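Local coordinates for protein teichoic acid D-alanine hydrolase (Staphylococcus aureus, PDB 5ZH8) that removes D-alanine esterified to wall teichoic acid and lipoteichoic acid, and influences methicillin resistance, autolysis and cell wall structure, at residues 159-162 with 163-167; 181-184 with 185-188; 251-254 with 255-258; 293-296 with 297-301; 323-327 with 328-332. One frame throughout, in Å; residues are numbered along the deposited sequence.

Contact 1: residues 159-162 with 163-167; sequences FKTS and KPIPL
Thr161 and Lys163, both extended in backbone, meet round a corner made by Ser162, whose angles (phi -43°, psi -39°) are helical, beyond which the chain turns so that the side chain of Ile165 points back to the first segment. The corner is tied by one polar contact: the hydroxyl of Thr161 donates from OG1 to Lys163 O over 2.8 Å, approaching in the plane of that carbonyl. Thr161 can do this because its OG1 lies anti to the backbone N (chi1 158°), swung out over the next peptides. Its methyl is turned to the same neighbourhood, and the tip of Ile165 fits against both branches, CD1 lying 3.7 Å from Thr161 OG1 and 3.8 Å from Thr161 CG2. The ring of Phe159 meets the same methyl with its edge, CE2 4.1 Å from Ile165 CD1, so a single methyl is shared by a hydroxyl, a methyl and an aromatic rim. The loop links helix 152-155 to helix 167-171, with Pro166 as N-cap of the latter. Phe159 is buried against helices 189-199 and 213-227, Ile165 bonds through its backbone to Val152 and packs on Ile201, and Lys163 makes a cation-pi contact with Tyr206.

Contact 2: residues 181-184 with 185-188; sequences KSSK and DYKN
Ser183 meets the turn that follows it through two hydrogen bonds, both weak. Its OG accepts from Asp185 N at 3.4 Å, and its carbonyl oxygen accepts from Tyr186 N, also at 3.4 Å. The first depends on the serine torsion, which sets OG anti to the backbone N (chi1 -177°) and so on the side of the peptides to come; the carboxylate carbon of Asp185 ends up next to the same oxygen, with OG to CG at 3.5 Å. Ser183 O has a further partner in Gln281 NE2, a donor from another loop. Together the two bonds make an ST turn nested in a beta turn over 183-186, whose middle residues, Lys184 and Asp185, both have helical backbone angles. The turn lies just ahead of helix 189-199, where Asn188 is the N-cap and holds Gln191 N with OD1. The packing grows out of the same turn. With CG placed beside its own backbone N, Tyr186 lays its ring over the serine, and Ser183 CB sits 3.7 Å from the ring centroid, 17° off the normal, in a CH-pi contact on one face. At the ring's edge, CE2 comes 4.2 Å from Lys181 O. The tyrosine also touches Gln191 and Ala195 of the helix, while the side chain of Lys184 runs extended away from the turn.

Contact 3: residues 251-254 with 255-258; sequences YDEQ and PFKK
Lys257 reaches back past the turn to Asp252 and forms a salt bridge, NZ to OD1 at 2.8 Å. Its chain runs extended as far as CE and bends only at the last torsion (chi4 -63°), which swings the ammonium round to the acid. The oxygen of Asp252 is met on its anti side, 29° out of the carboxylate plane, as the two side chains lie alongside each other and point the same way. Glu253 and Phe256 also run alongside each other: Glu253 CB abuts the ring edge, 3.7 Å from Phe256 CD2, and the carboxylate is turned steeply to the ring rather than lying flat on it. That carboxylate is occupied by other parts of the chain, OE2 with Tyr236 OH and Phe250 N, OE1 with Asn56 ND2, which pins the glutamate inward while Asp252 stays at the surface. In the backbone, Lys257 N donates to Gln254 O over 3.1 Å, the donor standing well above the carbonyl plane. This bond, with the backbone angles of Pro255 and Phe256, defines a type I beta turn carrying proline in its second position; it follows strand 248-250, an outer strand of the small three-stranded antiparallel sheet.

Contact 4: residues 293-296 with 297-301; sequences TDMG and KLITQ
Thr293 to Gln301 form two turns and more of helix 292-303, with alpha-helical bonds from Lys297 N to Thr293 O, Leu298 N to Asp294 O, Ile299 N to Met295 O and Thr300 N to Gly296 O. On one flank, Met295 leaves the helix with CG anti to its backbone N and then bends at chi2 (49°), laying the sulfur along the side where the next turn presents its branched residues. SD is 3.7 Å from Ile299 CD1 and 4.1 Å from Leu298 CD2. Met295 and Ile299 face strands 349-355 and 359-365, while Leu298 packs on Leu243. On another flank, Thr300 sends its hydroxyl back to the backbone: OG1 donates to Gly296 O at 2.9 Å, which the torsion allows by setting OG1 between the backbone N and carbonyl carbon (chi1 54°). The amide N of Thr300 bonds to that same oxygen at 2.9 Å. Lys297 O is also doubly used, by Gln301 NE2 at 3.1 Å and Gln301 N at 3.3 Å, the two donors coming from opposite faces of its plane; the glutamine amide goes on to Leu243 O and Lys306 NZ. Asp294 is held by Thr248 OG1 and His247 N through OD2, while its OD1 lies 4.1 Å from Lys297 NZ, too far for a salt bridge. Met295 and Ile299 thus press the helix onto the large sheet, Asp294 OD2 ties it to His247 N and Thr248 OG1 and Gln301 to Leu243, and the second donors, Thr300 OG1 and Gln301 NE2, reinforce it from within. The nearby lysine may add some electrostatic stabilisation to the aspartate.

Contact 5: residues 323-327 with 328-332; sequences KQYPD and EYRYG
Tyr325, the first residue of 323-327 to touch the second segment, lays its ring beside the guanidinium of Arg330, the two planes only 4° apart. The overlap is partial: CD1 sits over a face of the guanidinium, 3.5 Å from Arg330 NH1. Further along the ring, Tyr325 CE1 meets the edge of the Tyr331 ring at CE2, 4.0 Å away, with the two side chains crossing at about a right angle. Past Pro326, Asp327 contributes its carbonyl. Asp327 O takes a weak hydrogen bond from Arg330 NH2 at 3.0 Å and another from a water at 2.6 Å, which also donates to Tyr329 O at 2.9 Å and so bridges the bend. The arginine is bent at chi2 and chi3 (-67° and -53°), curling its head back over its own segment, where NE donates to Glu328 O at 2.8 Å. Leu316 O takes NH1 and Glu319 O takes NH2, so the charged head is spent on backbone carbonyls from the end of helix 310-318 and the loop after it. Tyr331 and Gly332, both with positive phi, make the type I' turn between strands 329-330 and 333-335, a hairpin at one edge of the large antiparallel sheet. Tyr331 reaches helix 129-142, bonding to Glu141, and Tyr325 packs on helix 310-318.

Overall arrangement
Contacts 4 and 5 are buried and both are built on the large antiparallel sheet: contact 4 in a helix packed against its strands, contact 5 at the hairpin on its outer edge, with centres about 21 Å apart. Contacts 2 and 3 are surface turns, and contact 1 is partly buried in the helical part of this beta-lactamase-type fold. Contacts 1 and 2 share helix 189-199, one packing against it and the other leading into it. The chemistry follows the place. Sulfur, aromatic and guanidinium groups fill the packing of contacts 4 and 5; contacts 2 and 3 rest on turn bonds, with a salt bridge in contact 3, and contact 1 sets a single hydroxyl-to-carbonyl bond beside apolar packing.

Contact 1: residues 159-162 with 163-167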
loop_
_atom_site.group_PDB
_atom_site.type_symbol
_atom_site.label_atom_id
_atom_site.label_comp_id
_atom_site.label_asym_id
_atom_site.label_seq_id
_atom_site.Cartn_x
_atom_site.Cartn_y
_atom_site.Cartn_z
ATOM N N PHE A 159 11.745 -8.001 30.973
ATOM C CA PHE A 159 12.053 -7.149 29.829
ATOM C C PHE A 159 13.291 -6.289 30.109
ATOM O O PHE A 159 13.189 -5.092 30.395
ATOM C CB PHE A 159 10.852 -6.271 29.458
ATOM C CG PHE A 159 10.940 -5.691 28.074
ATOM C CD1 PHE A 159 10.452 -6.401 26.988
ATOM C CD2 PHE A 159 11.527 -4.447 27.855
ATOM C CE1 PHE A 159 10.538 -5.887 25.714
ATOM C CE2 PHE A 159 11.617 -3.922 26.576
ATOM C CZ PHE A 159 11.121 -4.643 25.505
ATOM N N LYS A 160 14.463 -6.918 30.028
ATOM C CA LYS A 160 15.729 -6.241 30.284
ATOM C C LYS A 160 16.326 -5.721 28.985
ATOM O O LYS A 160 16.156 -6.322 27.923
ATOM C CB LYS A 160 16.706 -7.179 30.991
ATOM C CG LYS A 160 17.034 -6.771 32.426
ATOM C CD LYS A 160 17.690 -5.394 32.502
ATOM C CE LYS A 160 18.508 -5.213 33.775
ATOM N NZ LYS A 160 19.099 -3.849 33.843
ATOM N N THR A 161 17.030 -4.595 29.084
ATOM C CA THR A 161 17.476 -3.844 27.914
ATOM C C THR A 161 18.766 -3.078 28.215
ATOM O O THR A 161 18.946 -2.580 29.324
ATOM C CB THR A 161 16.370 -2.868 27.449
ATOM O OG1 THR A 161 16.944 -1.808 26.677
ATOM C CG2 THR A 161 15.630 -2.268 28.645
ATOM N N SER A 162 19.644 -2.982 27.217
ATOM C CA SER A 162 20.981 -2.369 27.361
ATOM C C SER A 162 20.965 -1.063 28.168
ATOM O O SER A 162 21.880 -0.786 28.940
ATOM C CB SER A 162 21.615 -2.102 25.978
ATOM O OG SER A 162 20.926 -2.764 24.924
ATOM N N LYS A 163 19.926 -0.261 27.958
ATOM C CA LYS A 163 19.682 0.950 28.722
ATOM C C LYS A 163 18.221 0.930 29.173
ATOM O O LYS A 163 17.399 0.254 28.557
ATOM C CB LYS A 163 19.964 2.174 27.847
ATOM C CG LYS A 163 21.380 2.208 27.284
ATOM C CD LYS A 163 21.669 3.482 26.501
ATOM C CE LYS A 163 20.997 3.497 25.129
ATOM N NZ LYS A 163 21.642 2.597 24.124
ATOM N N PRO A 164 17.885 1.678 30.242
ATOM C CA PRO A 164 16.495 1.699 30.702
ATOM C C PRO A 164 15.582 2.450 29.744
ATOM O O PRO A 164 15.984 3.471 29.191
ATOM C CB PRO A 164 16.580 2.437 32.040
ATOM C CG PRO A 164 17.768 3.322 31.902
ATOM C CD PRO A 164 18.747 2.548 31.064
ATOM N N ILE A 165 14.373 1.935 29.545
ATOM C CA ILE A 165 13.382 2.553 28.658
ATOM C C ILE A 165 12.156 2.991 29.450
ATOM O O ILE A 165 11.400 2.138 29.906
ATOM C CB ILE A 165 12.871 1.538 27.615
ATOM C CG1 ILE A 165 14.019 0.923 26.812
ATOM C CG2 ILE A 165 11.826 2.183 26.704
ATOM C CD1 ILE A 165 13.603 -0.321 26.047
ATOM N N PRO A 166 11.938 4.308 29.616
ATOM C CA PRO A 166 10.719 4.703 30.323
ATOM C C PRO A 166 9.470 4.340 29.523
ATOM O O PRO A 166 9.526 4.293 28.293
ATOM C CB PRO A 166 10.863 6.225 30.471
ATOM C CG PRO A 166 11.846 6.633 29.439
ATOM C CD PRO A 166 12.762 5.466 29.227
ATOM N N LEU A 167 8.363 4.075 30.218
ATOM C CA LEU A 167 7.093 3.761 29.558
ATOM C C LEU A 167 6.734 4.831 28.534
ATOM O O LEU A 167 6.170 4.522 27.488
ATOM C CB LEU A 167 5.957 3.655 30.577
ATOM C CG LEU A 167 5.935 2.468 31.531
ATOM C CD1 LEU A 167 4.743 2.594 32.472
ATOM C CD2 LEU A 167 5.869 1.156 30.763
#

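Contact 2: residues 181-184 with 185-188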
loop_
_atom_site.group_PDB
_atom_site.type_symbol
_atom_site.label_atom_id
_atom_site.label_comp_id
_atom_site.label_asym_id
_atom_site.label_seq_id
_atom_site.Cartn_x
_atom_site.Cartn_y
_atom_site.Cartn_z
ATOM N N LYS A 181 9.374 -7.566 14.087
ATOM C CA LYS A 181 9.288 -8.499 12.982
ATOM C C LYS A 181 8.365 -9.614 13.440
ATOM O O LYS A 181 8.785 -10.474 14.218
ATOM C CB LYS A 181 10.674 -9.050 12.640
ATOM C CG LYS A 181 11.506 -8.140 11.744
ATOM C CD LYS A 181 12.757 -8.848 11.239
ATOM C CE LYS A 181 12.446 -9.892 10.174
ATOM N NZ LYS A 181 13.481 -10.962 10.165
ATOM N N SER A 182 7.115 -9.597 12.971
ATOM C CA SER A 182 6.129 -10.618 13.335
ATOM C C SER A 182 6.527 -12.029 12.863
ATOM O O SER A 182 7.337 -12.187 11.947
ATOM C CB SER A 182 4.759 -10.255 12.762
ATOM O OG SER A 182 4.861 -9.992 11.373
ATOM N N SER A 183 5.968 -13.042 13.528
ATOM C CA SER A 183 6.148 -14.438 13.140
ATOM C C SER A 183 4.875 -15.233 13.424
ATOM O O SER A 183 4.190 -14.983 14.414
ATOM C CB SER A 183 7.324 -15.060 13.891
ATOM O OG SER A 183 7.534 -16.394 13.471
ATOM N N LYS A 184 4.574 -16.197 12.557
ATOM C CA LYS A 184 3.402 -17.060 12.725
ATOM C C LYS A 184 3.600 -18.007 13.904
ATOM O O LYS A 184 2.634 -18.489 14.495
ATOM C CB LYS A 184 3.144 -17.868 11.447
ATOM C CG LYS A 184 2.826 -17.015 10.226
ATOM C CD LYS A 184 2.661 -17.886 8.983
ATOM C CE LYS A 184 1.863 -17.197 7.889
ATOM N NZ LYS A 184 1.684 -18.037 6.669
ATOM N N ASP A 185 4.863 -18.271 14.231
ATOM C CA ASP A 185 5.231 -19.085 15.384
ATOM C C ASP A 185 4.589 -18.585 16.676
ATOM O O ASP A 185 4.130 -19.381 17.496
ATOM C CB ASP A 185 6.757 -19.090 15.561
ATOM C CG ASP A 185 7.487 -19.759 14.404
ATOM O OD1 ASP A 185 6.836 -20.118 13.398
ATOM O OD2 ASP A 185 8.721 -19.920 14.507
ATOM N N TYR A 186 4.555 -17.266 16.849
ATOM C CA TYR A 186 4.127 -16.672 18.114
ATOM C C TYR A 186 2.628 -16.841 18.316
ATOM O O TYR A 186 1.825 -16.358 17.522
ATOM C CB TYR A 186 4.521 -15.194 18.191
ATOM C CG TYR A 186 5.973 -14.907 17.850
ATOM C CD1 TYR A 186 6.983 -15.854 18.081
ATOM C CD2 TYR A 186 6.341 -13.680 17.308
ATOM C CE1 TYR A 186 8.304 -15.583 17.765
ATOM C CE2 TYR A 186 7.664 -13.404 16.992
ATOM C CZ TYR A 186 8.639 -14.357 17.227
ATOM O OH TYR A 186 9.943 -14.074 16.917
ATOM N N LYS A 187 2.272 -17.539 19.389
ATOM C CA LYS A 187 0.895 -17.909 19.664
ATOM C C LYS A 187 0.193 -16.899 20.550
ATOM O O LYS A 187 -1.027 -16.956 20.689
ATOM C CB LYS A 187 0.851 -19.275 20.355
ATOM C CG LYS A 187 1.582 -20.388 19.616
ATOM C CD LYS A 187 1.038 -20.638 18.211
ATOM C CE LYS A 187 -0.379 -21.200 18.225
ATOM N NZ LYS A 187 -0.821 -21.674 16.878
ATOM N N ASN A 188 0.951 -15.988 21.160
ATOM C CA ASN A 188 0.387 -15.069 22.148
ATOM C C ASN A 188 1.224 -13.807 22.336
ATOM O O ASN A 188 2.350 -13.710 21.833
ATOM C CB ASN A 188 0.233 -15.793 23.487
ATOM C CG ASN A 188 1.529 -16.405 23.969
ATOM O OD1 ASN A 188 2.542 -15.723 24.097
ATOM N ND2 ASN A 188 1.500 -17.701 24.239
#

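Contact 3: residues 251-254 with 255-258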
loop_
_atom_site.group_PDB
_atom_site.type_symbol
_atom_site.label_atom_id
_atom_site.label_comp_id
_atom_site.label_asym_id
_atom_site.label_seq_id
_atom_site.Cartn_x
_atom_site.Cartn_y
_atom_site.Cartn_z
ATOM N N TYR A 251 -10.422 -10.260 17.175
ATOM C CA TYR A 251 -10.510 -11.027 15.924
ATOM C C TYR A 251 -11.221 -12.390 15.989
ATOM O O TYR A 251 -11.870 -12.786 15.020
ATOM C CB TYR A 251 -9.104 -11.220 15.341
ATOM C CG TYR A 251 -8.274 -12.269 16.053
ATOM C CD1 TYR A 251 -7.627 -11.982 17.255
ATOM C CD2 TYR A 251 -8.135 -13.551 15.528
ATOM C CE1 TYR A 251 -6.870 -12.942 17.911
ATOM C CE2 TYR A 251 -7.376 -14.519 16.173
ATOM C CZ TYR A 251 -6.749 -14.209 17.365
ATOM O OH TYR A 251 -5.993 -15.169 18.005
ATOM N N ASP A 252 -11.097 -13.104 17.108
ATOM C CA ASP A 252 -11.585 -14.481 17.184
ATOM C C ASP A 252 -12.864 -14.668 18.006
ATOM O O ASP A 252 -13.269 -15.801 18.269
ATOM C CB ASP A 252 -10.481 -15.403 17.720
ATOM C CG ASP A 252 -10.646 -16.854 17.262
ATOM O OD1 ASP A 252 -11.172 -17.094 16.150
ATOM O OD2 ASP A 252 -10.252 -17.765 18.026
ATOM N N GLU A 253 -13.515 -13.578 18.399
ATOM C CA GLU A 253 -14.768 -13.684 19.144
ATOM C C GLU A 253 -15.881 -14.229 18.237
ATOM O O GLU A 253 -16.084 -13.739 17.126
ATOM C CB GLU A 253 -15.152 -12.335 19.761
ATOM C CG GLU A 253 -14.137 -11.815 20.769
ATOM C CD GLU A 253 -14.657 -10.647 21.592
ATOM O OE1 GLU A 253 -15.639 -10.813 22.352
ATOM O OE2 GLU A 253 -14.069 -9.553 21.500
ATOM N N GLN A 254 -16.576 -15.258 18.716
ATOM C CA GLN A 254 -17.522 -16.026 17.892
ATOM C C GLN A 254 -18.717 -15.225 17.394
ATOM O O GLN A 254 -19.003 -15.235 16.201
ATOM C CB GLN A 254 -18.025 -17.269 18.649
ATOM C CG GLN A 254 -16.997 -18.373 18.767
ATOM C CD GLN A 254 -16.574 -18.920 17.418
ATOM O OE1 GLN A 254 -17.413 -19.311 16.602
ATOM N NE2 GLN A 254 -15.266 -18.950 17.177
ATOM N N PRO A 255 -19.418 -14.518 18.298
ATOM C CA PRO A 255 -20.668 -13.878 17.879
ATOM C C PRO A 255 -20.502 -12.794 16.818
ATOM O O PRO A 255 -21.493 -12.409 16.206
ATOM C CB PRO A 255 -21.212 -13.259 19.175
ATOM C CG PRO A 255 -20.402 -13.836 20.286
ATOM C CD PRO A 255 -19.077 -14.186 19.690
ATOM N N PHE A 256 -19.275 -12.315 16.605
ATOM C CA PHE A 256 -19.005 -11.234 15.659
ATOM C C PHE A 256 -18.436 -11.707 14.325
ATOM O O PHE A 256 -18.274 -10.893 13.431
ATOM C CB PHE A 256 -18.031 -10.218 16.278
ATOM C CG PHE A 256 -18.463 -9.700 17.619
ATOM C CD1 PHE A 256 -19.260 -8.569 17.723
ATOM C CD2 PHE A 256 -18.074 -10.350 18.786
ATOM C CE1 PHE A 256 -19.662 -8.097 18.963
ATOM C CE2 PHE A 256 -18.475 -9.886 20.029
ATOM C CZ PHE A 256 -19.273 -8.758 20.116
ATOM N N LYS A 257 -18.137 -12.998 14.181
ATOM C CA LYS A 257 -17.512 -13.523 12.948
ATOM C C LYS A 257 -18.297 -13.197 11.676
ATOM O O LYS A 257 -17.716 -12.925 10.626
ATOM C CB LYS A 257 -17.294 -15.038 13.047
ATOM C CG LYS A 257 -16.106 -15.427 13.909
ATOM C CD LYS A 257 -15.802 -16.915 13.809
ATOM C CE LYS A 257 -14.752 -17.318 14.830
ATOM N NZ LYS A 257 -13.444 -16.651 14.608
ATOM N N LYS A 258 -19.619 -13.218 11.794
ATOM C CA LYS A 258 -20.543 -12.840 10.720
ATOM C C LYS A 258 -20.227 -11.478 10.095
ATOM O O LYS A 258 -20.446 -11.273 8.908
ATOM C CB LYS A 258 -21.958 -12.783 11.302
ATOM C CG LYS A 258 -23.093 -13.112 10.351
ATOM C CD LYS A 258 -24.437 -13.057 11.078
ATOM C CE LYS A 258 -24.445 -13.918 12.345
ATOM N NZ LYS A 258 -25.805 -14.171 12.900
#

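Contact 4: residues 293-296 with 297-301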
loop_
_atom_site.group_PDB
_atom_site.type_symbol
_atom_site.label_atom_id
_atom_site.label_comp_id
_atom_site.label_asym_id
_atom_site.label_seq_id
_atom_site.Cartn_x
_atom_site.Cartn_y
_atom_site.Cartn_z
ATOM N N THR A 293 -19.265 3.246 13.587
ATOM C CA THR A 293 -20.158 3.874 14.559
ATOM C C THR A 293 -19.608 3.774 15.980
ATOM O O THR A 293 -19.623 4.759 16.715
ATOM C CB THR A 293 -21.576 3.271 14.521
ATOM O OG1 THR A 293 -21.504 1.863 14.766
ATOM C CG2 THR A 293 -22.236 3.512 13.182
ATOM N N ASP A 294 -19.126 2.590 16.356
ATOM C CA ASP A 294 -18.532 2.370 17.682
ATOM C C ASP A 294 -17.302 3.235 17.922
ATOM O O ASP A 294 -17.092 3.719 19.040
ATOM C CB ASP A 294 -18.158 0.899 17.887
ATOM C CG ASP A 294 -19.213 0.120 18.666
ATOM O OD1 ASP A 294 -20.410 0.481 18.609
ATOM O OD2 ASP A 294 -18.834 -0.863 19.345
ATOM N N MET A 295 -16.489 3.427 16.885
ATOM C CA MET A 295 -15.304 4.278 17.003
ATOM C C MET A 295 -15.687 5.726 17.285
ATOM O O MET A 295 -15.059 6.386 18.102
ATOM C CB MET A 295 -14.453 4.203 15.736
ATOM C CG MET A 295 -13.207 5.087 15.755
ATOM S SD MET A 295 -12.137 4.988 17.208
ATOM C CE MET A 295 -10.894 3.832 16.644
ATOM N N GLY A 296 -16.710 6.220 16.595
ATOM C CA GLY A 296 -17.233 7.553 16.864
ATOM C C GLY A 296 -17.856 7.622 18.248
ATOM O O GLY A 296 -17.667 8.597 18.976
ATOM N N LYS A 297 -18.604 6.581 18.604
ATOM C CA LYS A 297 -19.227 6.469 19.922
ATOM C C LYS A 297 -18.166 6.518 21.030
ATOM O O LYS A 297 -18.388 7.110 22.083
ATOM C CB LYS A 297 -20.042 5.168 20.005
ATOM C CG LYS A 297 -20.870 5.021 21.266
ATOM C CD LYS A 297 -21.525 3.650 21.385
ATOM C CE LYS A 297 -22.693 3.487 20.423
ATOM N NZ LYS A 297 -23.483 2.256 20.714
ATOM N N LEU A 298 -17.016 5.890 20.784
ATOM C CA LEU A 298 -15.894 5.917 21.724
ATOM C C LEU A 298 -15.317 7.320 21.903
ATOM O O LEU A 298 -15.146 7.790 23.021
ATOM C CB LEU A 298 -14.791 4.971 21.245
ATOM C CG LEU A 298 -13.443 5.041 21.956
ATOM C CD1 LEU A 298 -13.588 4.695 23.430
ATOM C CD2 LEU A 298 -12.459 4.121 21.250
ATOM N N ILE A 299 -15.012 7.975 20.793
ATOM C CA ILE A 299 -14.373 9.286 20.815
ATOM C C ILE A 299 -15.293 10.368 21.375
ATOM O O ILE A 299 -14.856 11.192 22.170
ATOM C CB ILE A 299 -13.879 9.674 19.406
ATOM C CG1 ILE A 299 -12.685 8.799 19.036
ATOM C CG2 ILE A 299 -13.490 11.146 19.332
ATOM C CD1 ILE A 299 -12.476 8.691 17.546
ATOM N N THR A 300 -16.558 10.364 20.967
ATOM C CA THR A 300 -17.504 11.370 21.443
ATOM C C THR A 300 -17.732 11.257 22.949
ATOM O O THR A 300 -17.876 12.266 23.636
ATOM C CB THR A 300 -18.867 11.262 20.746
ATOM O OG1 THR A 300 -19.370 9.927 20.878
ATOM C CG2 THR A 300 -18.749 11.639 19.286
ATOM N N GLN A 301 -17.772 10.027 23.454
ATOM C CA GLN A 301 -17.949 9.798 24.886
ATOM C C GLN A 301 -16.727 10.206 25.704
ATOM O O GLN A 301 -16.871 10.737 26.805
ATOM C CB GLN A 301 -18.300 8.345 25.154
ATOM C CG GLN A 301 -19.748 8.023 24.848
ATOM C CD GLN A 301 -20.102 6.611 25.247
ATOM O OE1 GLN A 301 -20.789 6.392 26.241
ATOM N NE2 GLN A 301 -19.613 5.640 24.485
#

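Contact 5: residues 323-327 with 328-332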
loop_
_atom_site.group_PDB
_atom_site.type_symbol
_atom_site.label_atom_id
_atom_site.label_comp_id
_atom_site.label_asym_id
_atom_site.label_seq_id
_atom_site.Cartn_x
_atom_site.Cartn_y
_atom_site.Cartn_z
ATOM N N LYS A 323 6.323 19.739 27.530
ATOM C CA LYS A 323 7.125 18.730 28.139
ATOM C C LYS A 323 6.337 17.444 28.290
ATOM O O LYS A 323 6.828 16.388 27.986
ATOM C CB LYS A 323 7.644 19.241 29.469
ATOM C CG LYS A 323 8.339 18.201 30.302
ATOM C CD LYS A 323 9.789 18.073 29.919
ATOM C CE LYS A 323 10.538 17.220 30.924
ATOM N NZ LYS A 323 10.632 17.840 32.273
ATOM N N GLN A 324 5.099 17.551 28.730
ATOM C CA GLN A 324 4.247 16.387 28.961
ATOM C C GLN A 324 3.833 15.718 27.665
ATOM O O GLN A 324 3.944 14.495 27.535
ATOM C CB GLN A 324 2.994 16.797 29.735
ATOM C CG GLN A 324 2.150 15.618 30.184
ATOM C CD GLN A 324 0.947 16.020 31.002
ATOM O OE1 GLN A 324 0.771 17.191 31.345
ATOM N NE2 GLN A 324 0.105 15.049 31.316
ATOM N N TYR A 325 3.347 16.524 26.725
ATOM C CA TYR A 325 2.907 16.055 25.415
ATOM C C TYR A 325 3.741 16.747 24.333
ATOM O O TYR A 325 3.269 17.687 23.696
ATOM C CB TYR A 325 1.424 16.366 25.219
ATOM C CG TYR A 325 0.522 15.626 26.175
ATOM C CD1 TYR A 325 0.175 14.306 25.945
ATOM C CD2 TYR A 325 0.017 16.246 27.313
ATOM C CE1 TYR A 325 -0.650 13.618 26.821
ATOM C CE2 TYR A 325 -0.812 15.575 28.194
ATOM C CZ TYR A 325 -1.143 14.256 27.941
ATOM O OH TYR A 325 -1.965 13.561 28.804
ATOM N N PRO A 326 4.994 16.293 24.134
ATOM C CA PRO A 326 5.925 16.967 23.221
ATOM C C PRO A 326 5.559 16.851 21.749
ATOM O O PRO A 326 5.837 17.762 20.977
ATOM C CB PRO A 326 7.251 16.252 23.486
ATOM C CG PRO A 326 6.856 14.901 23.950
ATOM C CD PRO A 326 5.611 15.108 24.758
ATOM N N ASP A 327 4.949 15.737 21.369
ATOM C CA ASP A 327 4.636 15.459 19.975
ATOM C C ASP A 327 3.135 15.505 19.761
ATOM O O ASP A 327 2.360 15.538 20.718
ATOM C CB ASP A 327 5.185 14.078 19.574
ATOM C CG ASP A 327 6.673 13.921 19.893
ATOM O OD1 ASP A 327 7.384 14.937 19.759
ATOM O OD2 ASP A 327 7.123 12.829 20.314
ATOM N N GLU A 328 2.730 15.519 18.495
ATOM C CA GLU A 328 1.319 15.420 18.137
ATOM C C GLU A 328 0.792 14.068 18.587
ATOM O O GLU A 328 -0.341 13.956 19.066
ATOM C CB GLU A 328 1.128 15.577 16.626
ATOM C CG GLU A 328 1.463 16.964 16.104
ATOM C CD GLU A 328 1.190 17.130 14.619
ATOM O OE1 GLU A 328 1.116 16.111 13.894
ATOM O OE2 GLU A 328 1.054 18.292 14.175
ATOM N N TYR A 329 1.635 13.049 18.446
ATOM C CA TYR A 329 1.284 11.689 18.838
ATOM C C TYR A 329 1.303 11.516 20.356
ATOM O O TYR A 329 2.228 11.961 21.019
ATOM C CB TYR A 329 2.252 10.694 18.204
ATOM C CG TYR A 329 1.773 9.267 18.250
ATOM C CD1 TYR A 329 0.851 8.808 17.336
ATOM C CD2 TYR A 329 2.239 8.377 19.211
ATOM C CE1 TYR A 329 0.405 7.509 17.353
ATOM C CE2 TYR A 329 1.791 7.068 19.241
ATOM C CZ TYR A 329 0.875 6.645 18.306
ATOM O OH TYR A 329 0.417 5.350 18.301
ATOM N N ARG A 330 0.264 10.885 20.888
ATOM C CA ARG A 330 0.254 10.436 22.277
ATOM C C ARG A 330 -0.800 9.344 22.459
ATOM O O ARG A 330 -1.866 9.380 21.829
ATOM C CB ARG A 330 -0.009 11.592 23.259
ATOM C CG ARG A 330 -1.483 11.967 23.463
ATOM C CD ARG A 330 -2.121 12.557 22.205
ATOM N NE ARG A 330 -1.318 13.662 21.699
ATOM C CZ ARG A 330 -1.250 14.860 22.263
ATOM N NH1 ARG A 330 -1.956 15.149 23.350
ATOM N NH2 ARG A 330 -0.468 15.783 21.730
ATOM N N TYR A 331 -0.491 8.375 23.318
ATOM C CA TYR A 331 -1.452 7.343 23.718
ATOM C C TYR A 331 -2.222 6.743 22.538
ATOM O O TYR A 331 -3.434 6.549 22.608
ATOM C CB TYR A 331 -2.406 7.904 24.787
ATOM C CG TYR A 331 -1.701 8.194 26.088
ATOM C CD1 TYR A 331 -1.450 7.172 27.008
ATOM C CD2 TYR A 331 -1.255 9.484 26.400
ATOM C CE1 TYR A 331 -0.798 7.426 28.204
ATOM C CE2 TYR A 331 -0.598 9.743 27.594
ATOM C CZ TYR A 331 -0.371 8.710 28.489
ATOM O OH TYR A 331 0.280 8.957 29.674
ATOM N N GLY A 332 -1.503 6.467 21.455
ATOM C CA GLY A 332 -2.077 5.797 20.291
ATOM C C GLY A 332 -2.767 6.658 19.248
ATOM O O GLY A 332 -3.372 6.118 18.330
HETATM O O HOH W 1 3.034 14.137 22.748
#